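Local coordinates for protein endoglucanase E (Clostridium thermocellum, PDB 2WAO) that probably removes acetyl groups from plant cell-wall polysaccharides through a family 2 carbohydrate esterase domain whose active site also binds cellulose chains, at residues A[14-19]-A[169-174]; A[27-32]-A[199-204]; A[145-150]-A[305-310]. All coordinates share one frame; numbering follows the deposited sequence. Where two conformers were deposited one is given.

Interactions 1 and 2 join the N-terminal beta domain to the esterase domain. Their centres are about 8 Å apart and they touch: Met-172 and Ala-174 of the first pack on Trp-29 and Ser-30 of the second. Interaction 1 uses edge strand 168-174 of the parallel sheet. Interaction 2 pairs loop 27-32 with the loop before strand 205-206. Interaction 3 lies at the glycan pocket, its centre about 24 Å from that of interaction 1 and about 22 Å from that of interaction 2. The first segments run 14-19, 27-32, 145-150 and the second 169-174, 199-204, 305-310, so every pair of contacts crosses. Two contacts tie the domains together; the third shapes the sugar-binding site.

Interaction 1: residues A[14-19]-A[169-174]; sequences NGRFDF and SANMIA. With FMT (formic acid), chain L.
Arg-16 lays its guanidinium against the end of Ile-173. The methyl CD1 of Ile-173 lies over one face of the flat group, toward its rim, and Arg-16 NE is 3.4 Å from Ile-173 CD1. The two side chains cross at about a right angle. Arg-16 CG stands beside its backbone N (chi1 -64°), and the chain then runs extended to NE. This straight reach carries the charged group past Asn-171 to Ile-173. On the way Arg-16 CG passes the Asn-171 amide, whose plane is turned 85° from the guanidinium. The same amide packs on bare backbone, with Asn-171 CG 3.9 Å from Gly-15 CA. No direct hydrogen bond joins the segments. A water lies 2.9 Å from Asn-14 O and 2.7 Å from Ala-170 O and is placed to donate to either. A formic acid molecule, probably from the crystallisation liquor, accepts from Gly-15 N at 3.2 Å through its O1. The polar end of Arg-16 is held elsewhere: by a salt bridge to Glu-126 on strand 123-129 and by the carbonyls of Tyr-196 and Tyr-198. Trp-207 adds a cation-pi contact. The buried charge is therefore met by esterase-domain groups beyond strand 168-174, and that strand offers Arg-16 mainly an apolar surface. Arg-16 in this way ties the N-terminal domain into the esterase core.

Interaction 2: residues A[27-32]-A[199-204]; sequences CAWSGS and TLPYSG
Trp-29 turns one face of its indole to Pro-201. The ring methylene CG of Pro-201 stands over the six-membered ring, offset toward the rim. It is 4.0 Å from the ring centroid and 29° off the normal, a CH-pi contact. The nearest pair is Trp-29 CZ2 and Pro-201 CG at 3.6 Å. With chi1 at -61°, Trp-29 CG points away from the carbonyl carbon, and this swings the indole across to segment 199-204. The pyrrole side of the indole passes the carbonyl of Thr-199. Trp-29 NE1 is 3.3 Å from Thr-199 O, but the angle is poor and no hydrogen bond forms. Instead NE1 donates to the carbonyl of Tyr-198, just before the segment, which helps to set the rotation of the indole.

Ala-28 packs beside Pro-201: Ala-28 CB is 3.9 Å from Pro-201 CD, so the proline ring touches both residues. Leu-200 reaches back with one branch: its CD2 packs 3.8 Å from Cys-27 C, against backbone more than side chain. A water links the two main chains. It accepts from Ala-28 N at 2.8 Å and donates to Thr-199 O at 3.0 Å.

Beyond Trp-29 the chain makes a type II beta turn to Ser-32, with Gly-31 at its third position. Trp-29 O takes bonds from both N and OG of Ser-32, the latter at 2.7 Å. This double grip steadies the backbone that carries the indole.

Lys-93 and Val-102 bond to the backbone of segment 27-32, and Trp-175 also touches Pro-201. The whole is a buried domain interface: a glycine-bearing type II turn of the N-terminal beta domain presents a tryptophan to the loop 199-204 of the SGNH-type esterase domain.

Interaction 3: residues A[145-150]-A[305-310]; sequences QSFTPK and YGEDWH. With BGC (beta-D-glucopyranose), chain B; BGC (beta-D-glucopyranose), chain C; BGC (beta-D-glucopyranose), chain D; BGC (beta-D-glucopyranose), chain E.
The glycan pocket of the esterase domain is bordered by this contact, which supplies Phe-147, Asp-308, Trp-309 and His-310. Next to Asp-308 in the chain, the Glu-307 carboxylate joins the two loops. The first torsion of Glu-307 (chi1 -68°) sets CG opposite the carbonyl carbon, and the chain then extends to Thr-148. Glu-307 OE1 accepts from Thr-148 N at 2.9 Å, 32° out of the carboxylate plane. Glu-307 OE2 uses its syn lone pair to accept from Thr-148 OG1 at 2.8 Å. Asn-151 also donates to OE2, so the carboxylate is gripped at both oxygens. A water donates to Glu-307 OE1 and to Thr-148 O. One backbone bond runs from Asp-308 N to Gln-145 O at 2.9 Å.

Glu-307 O accepts from the backbone N of His-310 and from His-310 ND1, the latter at 3.0 Å. This holds the imidazole. His-310 NE2 is hydrogen-bonded to O6 of the chain B glucose at 3.3 Å. His-310 probably corresponds to the catalytic histidine of SGNH hydrolases. Asp-308 OD2 bonds to Tyr-136 OH, and Tyr-136 stacks on His-310. Phe-147 CB meets O6 of the chain E glucose at 3.7 Å.

Segment 145-150 lies in the loop after helix 131-134 and before helix 158-165; Pro-149 and Lys-150 touch strand 52-59 of the N-terminal domain. Segment 305-310 lies in the loop after edge strand 291-295 and before helix 313-331.

Interaction 1: residues A[14-19]-A[169-174]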
loop_
_atom_site.group_PDB
_atom_site.type_symbol
_atom_site.label_atom_id
_atom_site.label_comp_id
_atom_site.label_asym_id
_atom_site.label_seq_id
_atom_site.Cartn_x
_atom_site.Cartn_y
_atom_site.Cartn_z
ATOM N N ASN A 14 -12.636 0.099 0.807
ATOM C CA ASN A 14 -11.527 1.033 0.646
ATOM C C ASN A 14 -10.348 0.401 -0.091
ATOM O O ASN A 14 -9.571 -0.304 0.509
ATOM C CB ASN A 14 -11.025 1.481 2.018
ATOM C CG ASN A 14 -12.049 2.296 2.768
ATOM O OD1 ASN A 14 -12.786 3.078 2.149
ATOM N ND2 ASN A 14 -12.122 2.115 4.095
ATOM N N GLY A 15 -10.238 0.651 -1.386
ATOM C CA GLY A 15 -9.239 -0.002 -2.190
ATOM C C GLY A 15 -9.750 -0.136 -3.610
ATOM O O GLY A 15 -10.832 0.423 -3.987
ATOM N N ARG A 16 -8.978 -0.856 -4.396
ATOM C CA ARG A 16 -9.395 -1.300 -5.715
ATOM C C ARG A 16 -10.148 -2.604 -5.578
ATOM O O ARG A 16 -9.557 -3.664 -5.300
ATOM C CB ARG A 16 -8.204 -1.439 -6.696
ATOM C CG ARG A 16 -7.507 -0.096 -6.984
ATOM C CD ARG A 16 -6.458 -0.325 -8.040
ATOM N NE ARG A 16 -5.754 0.900 -8.430
ATOM C CZ ARG A 16 -4.865 0.900 -9.406
ATOM N NH1 ARG A 16 -4.627 -0.241 -10.048
ATOM N NH2 ARG A 16 -4.215 2.022 -9.749
ATOM N N PHE A 17 -11.467 -2.528 -5.708
ATOM C CA PHE A 17 -12.292 -3.742 -5.607
ATOM C C PHE A 17 -12.943 -4.064 -6.968
ATOM O O PHE A 17 -13.259 -3.144 -7.733
ATOM C CB PHE A 17 -13.361 -3.608 -4.502
ATOM C CG PHE A 17 -12.839 -3.780 -3.104
ATOM C CD1 PHE A 17 -13.060 -4.965 -2.385
ATOM C CD2 PHE A 17 -12.184 -2.742 -2.467
ATOM C CE1 PHE A 17 -12.586 -5.117 -1.059
ATOM C CE2 PHE A 17 -11.682 -2.896 -1.151
ATOM C CZ PHE A 17 -11.917 -4.067 -0.439
ATOM N N ASP A 18 -13.112 -5.362 -7.248
ATOM C CA ASP A 18 -13.887 -5.856 -8.369
ATOM C C ASP A 18 -15.256 -6.331 -7.844
ATOM O O ASP A 18 -15.329 -7.175 -6.926
ATOM C CB ASP A 18 -13.117 -7.006 -9.005
ATOM C CG ASP A 18 -13.895 -7.755 -10.083
ATOM O OD1 ASP A 18 -14.663 -7.147 -10.854
ATOM O OD2 ASP A 18 -13.673 -8.990 -10.179
ATOM N N PHE A 19 -16.333 -5.798 -8.420
ATOM C CA PHE A 19 -17.690 -6.152 -7.954
ATOM C C PHE A 19 -18.437 -7.067 -8.946
ATOM O O PHE A 19 -19.657 -7.236 -8.846
ATOM C CB PHE A 19 -18.462 -4.850 -7.673
ATOM C CG PHE A 19 -17.886 -4.032 -6.534
ATOM C CD1 PHE A 19 -18.212 -4.339 -5.215
ATOM C CD2 PHE A 19 -17.015 -2.953 -6.777
ATOM C CE1 PHE A 19 -17.719 -3.595 -4.141
ATOM C CE2 PHE A 19 -16.498 -2.200 -5.701
ATOM C CZ PHE A 19 -16.856 -2.527 -4.377
ATOM N N SER A 169 -7.801 8.457 2.925
ATOM C CA SER A 169 -7.781 7.038 2.540
ATOM C C SER A 169 -6.557 6.798 1.642
ATOM O O SER A 169 -5.950 7.750 1.111
ATOM C CB SER A 169 -9.087 6.685 1.831
ATOM O OG SER A 169 -9.189 7.446 0.674
ATOM N N ALA A 170 -6.162 5.539 1.495
ATOM C CA ALA A 170 -4.982 5.254 0.667
ATOM C C ALA A 170 -5.213 3.979 -0.121
ATOM O O ALA A 170 -5.780 3.013 0.411
ATOM C CB ALA A 170 -3.727 5.162 1.514
ATOM N N ASN A 171 -4.863 4.017 -1.409
ATOM C CA ASN A 171 -4.743 2.808 -2.212
ATOM C C ASN A 171 -3.225 2.495 -2.371
ATOM O O ASN A 171 -2.438 3.372 -2.747
ATOM C CB ASN A 171 -5.477 2.916 -3.545
ATOM C CG ASN A 171 -7.014 2.959 -3.388
ATOM O OD1 ASN A 171 -7.574 2.821 -2.267
ATOM N ND2 ASN A 171 -7.698 3.153 -4.505
ATOM N N MET A 172 -2.832 1.256 -2.053
ATOM C CA MET A 172 -1.415 0.874 -2.052
ATOM C C MET A 172 -1.089 -0.057 -3.219
ATOM O O MET A 172 -1.223 -1.292 -3.124
ATOM C CB MET A 172 -0.984 0.266 -0.698
ATOM C CG MET A 172 -1.162 1.197 0.507
ATOM S SD MET A 172 -1.019 0.383 2.128
ATOM C CE MET A 172 0.744 -0.015 2.260
ATOM N N ILE A 173 -0.638 0.551 -4.309
ATOM C CA ILE A 173 -0.407 -0.178 -5.546
ATOM C C ILE A 173 1.060 -0.587 -5.564
ATOM O O ILE A 173 1.920 0.113 -6.114
ATOM C CB ILE A 173 -0.872 0.630 -6.795
ATOM C CG1 ILE A 173 -2.325 1.130 -6.591
ATOM C CG2 ILE A 173 -0.739 -0.257 -8.021
ATOM C CD1 ILE A 173 -3.330 0.008 -6.150
ATOM N N ALA A 174 1.336 -1.730 -4.923
ATOM C CA ALA A 174 2.737 -2.078 -4.617
ATOM C C ALA A 174 2.925 -3.576 -4.776
ATOM O O ALA A 174 2.028 -4.361 -4.497
ATOM C CB ALA A 174 3.082 -1.623 -3.235
HETATM C C FMT L . -12.003 4.340 -0.989
HETATM O O1 FMT L . -11.445 3.599 -1.814
HETATM O O2 FMT L . -11.515 4.742 0.085
HETATM O O HOH W 1 -6.780 0.476 0.155
#

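Interaction 2: residues A[27-32]-A[199-204]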
loop_
_atom_site.group_PDB
_atom_site.type_symbol
_atom_site.label_atom_id
_atom_site.label_comp_id
_atom_site.label_asym_id
_atom_site.label_seq_id
_atom_site.Cartn_x
_atom_site.Cartn_y
_atom_site.Cartn_z
ATOM N N CYS A 27 -10.603 -8.333 -4.085
ATOM C CA CYS A 27 -9.514 -7.344 -4.010
ATOM C C CYS A 27 -8.177 -8.084 -3.930
ATOM O O CYS A 27 -8.144 -9.312 -3.704
ATOM C CB CYS A 27 -9.660 -6.393 -2.833
ATOM S SG CYS A 27 -9.368 -7.216 -1.293
ATOM N N ALA A 28 -7.089 -7.341 -4.144
ATOM C CA ALA A 28 -5.760 -7.954 -4.198
ATOM C C ALA A 28 -4.716 -7.085 -3.506
ATOM O O ALA A 28 -3.889 -7.575 -2.738
ATOM C CB ALA A 28 -5.351 -8.198 -5.627
ATOM N N TRP A 29 -4.758 -5.785 -3.756
ATOM C CA TRP A 29 -3.641 -4.940 -3.309
ATOM C C TRP A 29 -3.497 -4.840 -1.797
ATOM O O TRP A 29 -4.498 -4.825 -1.048
ATOM C CB TRP A 29 -3.702 -3.559 -3.943
ATOM C CG TRP A 29 -3.622 -3.595 -5.453
ATOM C CD1 TRP A 29 -4.669 -3.430 -6.324
ATOM C CD2 TRP A 29 -2.459 -3.832 -6.263
ATOM N NE1 TRP A 29 -4.217 -3.521 -7.636
ATOM C CE2 TRP A 29 -2.874 -3.770 -7.623
ATOM C CE3 TRP A 29 -1.084 -4.027 -5.981
ATOM C CZ2 TRP A 29 -1.971 -3.917 -8.696
ATOM C CZ3 TRP A 29 -0.196 -4.174 -7.038
ATOM C CH2 TRP A 29 -0.640 -4.132 -8.387
ATOM N N SER A 30 -2.235 -4.742 -1.350
ATOM C CA SER A 30 -1.920 -4.457 0.060
ATOM C C SER A 30 -2.852 -3.377 0.619
ATOM O O SER A 30 -3.103 -2.353 -0.012
ATOM C CB SER A 30 -0.506 -3.874 0.199
ATOM O OG SER A 30 0.466 -4.758 -0.253
ATOM N N GLY A 31 -3.298 -3.574 1.843
ATOM C CA GLY A 31 -3.989 -2.492 2.522
ATOM C C GLY A 31 -5.450 -2.319 2.073
ATOM O O GLY A 31 -6.145 -1.430 2.592
ATOM N N SER A 32 -5.907 -3.133 1.109
ATOM C CA SER A 32 -7.369 -3.185 0.801
ATOM C C SER A 32 -8.089 -3.372 2.125
ATOM O O SER A 32 -7.672 -4.229 2.941
ATOM C CB SER A 32 -7.730 -4.334 -0.134
ATOM O OG SER A 32 -7.078 -4.197 -1.387
ATOM N N THR A 199 -6.996 -3.925 -11.257
ATOM C CA THR A 199 -7.677 -4.196 -9.981
ATOM C C THR A 199 -7.131 -5.502 -9.427
ATOM O O THR A 199 -6.726 -5.567 -8.268
ATOM C CB THR A 199 -9.201 -4.338 -10.174
ATOM O OG1 THR A 199 -9.688 -3.133 -10.769
ATOM C CG2 THR A 199 -9.887 -4.555 -8.836
ATOM N N LEU A 200 -7.160 -6.540 -10.265
ATOM C CA LEU A 200 -6.671 -7.857 -9.876
ATOM C C LEU A 200 -5.581 -8.212 -10.875
ATOM O O LEU A 200 -5.865 -8.645 -11.990
ATOM C CB LEU A 200 -7.799 -8.893 -9.864
ATOM C CG LEU A 200 -9.111 -8.516 -9.149
ATOM C CD1 LEU A 200 -10.177 -9.574 -9.458
ATOM C CD2 LEU A 200 -8.886 -8.338 -7.648
ATOM N N PRO A 201 -4.319 -7.933 -10.496
ATOM C CA PRO A 201 -3.218 -8.032 -11.445
ATOM C C PRO A 201 -2.974 -9.441 -11.979
ATOM O O PRO A 201 -2.448 -9.590 -13.083
ATOM C CB PRO A 201 -2.001 -7.488 -10.653
ATOM C CG PRO A 201 -2.393 -7.447 -9.229
ATOM C CD PRO A 201 -3.898 -7.411 -9.169
ATOM N N TYR A 202 -3.351 -10.480 -11.234
ATOM C CA TYR A 202 -3.094 -11.857 -11.713
ATOM C C TYR A 202 -4.094 -12.291 -12.767
ATOM O O TYR A 202 -3.802 -13.154 -13.591
ATOM C CB TYR A 202 -3.204 -12.878 -10.573
ATOM C CG TYR A 202 -1.949 -13.077 -9.770
ATOM C CD1 TYR A 202 -0.704 -13.073 -10.380
ATOM C CD2 TYR A 202 -2.013 -13.309 -8.398
ATOM C CE1 TYR A 202 0.475 -13.260 -9.642
ATOM C CE2 TYR A 202 -0.839 -13.510 -7.647
ATOM C CZ TYR A 202 0.395 -13.489 -8.299
ATOM O OH TYR A 202 1.550 -13.659 -7.577
ATOM N N SER A 203 -5.289 -11.709 -12.713
ATOM C CA SER A 203 -6.372 -12.180 -13.554
ATOM C C SER A 203 -6.841 -11.207 -14.622
ATOM O O SER A 203 -7.819 -11.468 -15.346
ATOM C CB SER A 203 -7.526 -12.712 -12.700
ATOM O OG SER A 203 -8.124 -11.677 -11.973
ATOM N N GLY A 204 -6.143 -10.090 -14.740
ATOM C CA GLY A 204 -6.385 -9.179 -15.860
ATOM C C GLY A 204 -7.631 -8.313 -15.746
ATOM O O GLY A 204 -8.163 -7.884 -16.767
HETATM O O HOH W 2 -7.233 -4.886 -5.441
#

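Interaction 3: residues A[145-150]-A[305-310]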
loop_
_atom_site.group_PDB
_atom_site.type_symbol
_atom_site.label_atom_id
_atom_site.label_comp_id
_atom_site.label_asym_id
_atom_site.label_seq_id
_atom_site.Cartn_x
_atom_site.Cartn_y
_atom_site.Cartn_z
ATOM N N GLN A 145 16.471 -13.319 8.264
ATOM C CA GLN A 145 15.275 -14.113 8.010
ATOM C C GLN A 145 14.671 -13.738 6.659
ATOM O O GLN A 145 14.587 -12.536 6.308
ATOM C CB GLN A 145 14.269 -13.904 9.141
ATOM C CG GLN A 145 12.996 -14.772 9.031
ATOM C CD GLN A 145 12.129 -14.707 10.280
ATOM O OE1 GLN A 145 11.049 -14.112 10.274
ATOM N NE2 GLN A 145 12.608 -15.303 11.358
ATOM N N SER A 146 14.268 -14.752 5.888
ATOM C CA SER A 146 13.613 -14.472 4.620
ATOM C C SER A 146 12.105 -14.180 4.786
ATOM O O SER A 146 11.549 -14.292 5.873
ATOM C CB SER A 146 13.860 -15.600 3.649
ATOM O OG SER A 146 13.412 -16.783 4.236
ATOM N N PHE A 147 11.478 -13.789 3.685
ATOM C CA PHE A 147 10.093 -13.373 3.689
ATOM C C PHE A 147 9.165 -14.431 4.284
ATOM O O PHE A 147 9.200 -15.607 3.873
ATOM C CB PHE A 147 9.644 -13.086 2.261
ATOM C CG PHE A 147 8.218 -12.618 2.166
ATOM C CD1 PHE A 147 7.898 -11.285 2.482
ATOM C CD2 PHE A 147 7.205 -13.478 1.748
ATOM C CE1 PHE A 147 6.553 -10.814 2.369
ATOM C CE2 PHE A 147 5.846 -13.027 1.630
ATOM C CZ PHE A 147 5.533 -11.706 1.954
ATOM N N THR A 148 8.319 -13.986 5.208
ATOM C CA THR A 148 7.150 -14.781 5.638
ATOM C C THR A 148 5.890 -13.907 5.581
ATOM O O THR A 148 5.898 -12.748 6.012
ATOM C CB THR A 148 7.339 -15.382 7.041
ATOM O OG1 THR A 148 7.308 -14.365 8.026
ATOM C CG2 THR A 148 8.713 -16.124 7.169
ATOM N N PRO A 149 4.795 -14.434 5.004
ATOM C CA PRO A 149 3.530 -13.649 4.948
ATOM C C PRO A 149 3.088 -13.105 6.308
ATOM O O PRO A 149 2.611 -11.958 6.378
ATOM C CB PRO A 149 2.528 -14.673 4.445
ATOM C CG PRO A 149 3.396 -15.549 3.507
ATOM C CD PRO A 149 4.662 -15.737 4.334
ATOM N N LYS A 150 3.270 -13.893 7.385
ATOM C CA LYS A 150 2.838 -13.487 8.712
ATOM C C LYS A 150 3.503 -12.195 9.163
ATOM O O LYS A 150 2.938 -11.481 9.985
ATOM C CB LYS A 150 3.121 -14.584 9.764
ATOM C CG LYS A 150 4.623 -14.788 10.125
ATOM C CD LYS A 150 4.853 -16.164 10.795
ATOM C CE LYS A 150 6.248 -16.295 11.389
ATOM N NZ LYS A 150 7.232 -16.151 10.325
ATOM N N TYR A 305 16.039 -3.709 11.774
ATOM C CA TYR A 305 15.733 -4.177 10.409
ATOM C C TYR A 305 14.692 -5.265 10.479
ATOM O O TYR A 305 14.636 -6.017 11.453
ATOM C CB TYR A 305 16.937 -4.866 9.756
ATOM C CG TYR A 305 18.119 -4.002 9.485
ATOM C CD1 TYR A 305 18.126 -3.110 8.403
ATOM C CD2 TYR A 305 19.247 -4.095 10.307
ATOM C CE1 TYR A 305 19.297 -2.308 8.149
ATOM C CE2 TYR A 305 20.366 -3.322 10.088
ATOM C CZ TYR A 305 20.392 -2.440 9.019
ATOM O OH TYR A 305 21.533 -1.682 8.838
ATOM N N GLY A 306 13.910 -5.386 9.405
ATOM C CA GLY A 306 12.987 -6.510 9.271
ATOM C C GLY A 306 13.579 -7.560 8.353
ATOM O O GLY A 306 14.775 -7.535 8.040
ATOM N N GLU A 307 12.713 -8.446 7.842
ATOM C CA GLU A 307 13.157 -9.572 7.034
ATOM C C GLU A 307 13.899 -9.084 5.822
ATOM O O GLU A 307 13.523 -8.051 5.244
ATOM C CB GLU A 307 11.938 -10.437 6.619
ATOM C CG GLU A 307 11.317 -11.159 7.822
ATOM C CD GLU A 307 10.039 -11.938 7.458
ATOM O OE1 GLU A 307 9.467 -11.650 6.386
ATOM O OE2 GLU A 307 9.616 -12.838 8.247
ATOM N N ASP A 308 14.988 -9.775 5.477
ATOM C CA ASP A 308 15.772 -9.424 4.295
ATOM C C ASP A 308 16.228 -7.950 4.242
ATOM O O ASP A 308 16.330 -7.382 3.154
ATOM C CB ASP A 308 15.030 -9.837 2.992
ATOM C CG ASP A 308 15.004 -11.357 2.807
ATOM O OD1 ASP A 308 16.013 -12.005 3.201
ATOM O OD2 ASP A 308 13.984 -11.886 2.294
ATOM N N TRP A 309 16.532 -7.371 5.422
ATOM C CA TRP A 309 16.940 -5.947 5.552
ATOM C C TRP A 309 15.854 -4.937 5.196
ATOM O O TRP A 309 16.162 -3.737 5.041
ATOM C CB TRP A 309 18.136 -5.635 4.644
ATOM C CG TRP A 309 19.374 -6.457 4.884
ATOM C CD1 TRP A 309 19.567 -7.764 4.571
ATOM C CD2 TRP A 309 20.603 -5.991 5.449
ATOM N NE1 TRP A 309 20.837 -8.155 4.931
ATOM C CE2 TRP A 309 21.494 -7.081 5.465
ATOM C CE3 TRP A 309 21.023 -4.759 5.972
ATOM C CZ2 TRP A 309 22.783 -6.986 5.978
ATOM C CZ3 TRP A 309 22.324 -4.654 6.475
ATOM C CH2 TRP A 309 23.186 -5.764 6.466
ATOM N N HIS A 310 14.593 -5.373 5.026
ATOM C CA HIS A 310 13.551 -4.380 4.756
ATOM C C HIS A 310 13.261 -3.536 6.013
ATOM O O HIS A 310 13.680 -3.914 7.163
ATOM C CB HIS A 310 12.296 -5.065 4.205
ATOM C CG HIS A 310 12.504 -5.610 2.823
ATOM N ND1 HIS A 310 13.307 -6.700 2.577
ATOM C CD2 HIS A 310 12.088 -5.172 1.610
ATOM C CE1 HIS A 310 13.339 -6.947 1.273
ATOM N NE2 HIS A 310 12.593 -6.044 0.665
HETATM C C2 BGC B . 15.225 -10.785 -0.994
HETATM C C3 BGC B . 14.380 -11.312 -2.144
HETATM C C4 BGC B . 13.229 -10.340 -2.428
HETATM C C5 BGC B . 13.816 -8.934 -2.684
HETATM C C6 BGC B . 12.783 -7.857 -3.072
HETATM C C1 BGC B . 15.682 -9.361 -1.298
HETATM O O2 BGC B . 16.319 -11.678 -0.764
HETATM O O3 BGC B . 13.856 -12.602 -1.802
HETATM O O4 BGC B . 12.753 -10.833 -3.579
HETATM O O5 BGC B . 14.557 -8.534 -1.533
HETATM O O6 BGC B . 11.845 -7.724 -2.019
HETATM C C2 BGC C . 18.206 -5.584 -0.654
HETATM C C3 BGC C . 16.989 -6.502 -0.563
HETATM C C4 BGC C . 17.415 -7.960 -0.509
HETATM C C5 BGC C . 18.440 -8.188 0.608
HETATM C C6 BGC C . 19.005 -9.601 0.435
HETATM C C1 BGC C . 19.194 -5.908 0.483
HETATM O O2 BGC C . 17.814 -4.216 -0.578
HETATM O O3 BGC C . 16.148 -6.274 -1.670
HETATM O O4 BGC C . 16.427 -8.813 -0.219
HETATM O O5 BGC C . 19.546 -7.278 0.542
HETATM O O6 BGC C . 19.949 -9.698 1.447
HETATM C C2 BGC D . 24.228 0.131 5.087
HETATM C C3 BGC D . 23.611 -1.257 4.953
HETATM C C4 BGC D . 24.206 -2.008 3.768
HETATM C C5 BGC D . 25.728 -1.925 3.776
HETATM C C6 BGC D . 26.318 -2.605 2.547
HETATM C C1 BGC D . 25.748 0.062 5.002
HETATM O O1 BGC D . 26.279 1.368 5.030
HETATM O O2 BGC D . 23.851 0.697 6.322
HETATM O O3 BGC D . 22.217 -1.136 4.781
HETATM O O4 BGC D . 23.942 -2.971 3.729
HETATM O O5 BGC D . 26.125 -0.572 3.801
HETATM O O6 BGC D . 27.622 -2.118 2.322
HETATM C C2 BGC E . 10.907 -11.238 -5.098
HETATM C C3 BGC E . 9.404 -11.540 -5.126
HETATM C C4 BGC E . 9.020 -12.542 -4.034
HETATM C C5 BGC E . 9.459 -11.982 -2.695
HETATM C C6 BGC E . 9.005 -12.856 -1.513
HETATM C C1 BGC E . 11.335 -10.922 -3.669
HETATM O O2 BGC E . 11.244 -10.170 -5.973
HETATM O O3 BGC E . 8.999 -11.944 -6.418
HETATM O O4 BGC E . 7.615 -12.685 -3.998
HETATM O O5 BGC E . 10.873 -11.926 -2.787
HETATM O O6 BGC E . 9.888 -13.932 -1.330
HETATM O O HOH W 3 12.623 -14.219 0.842
HETATM O O HOH W 4 7.066 -10.465 5.686
#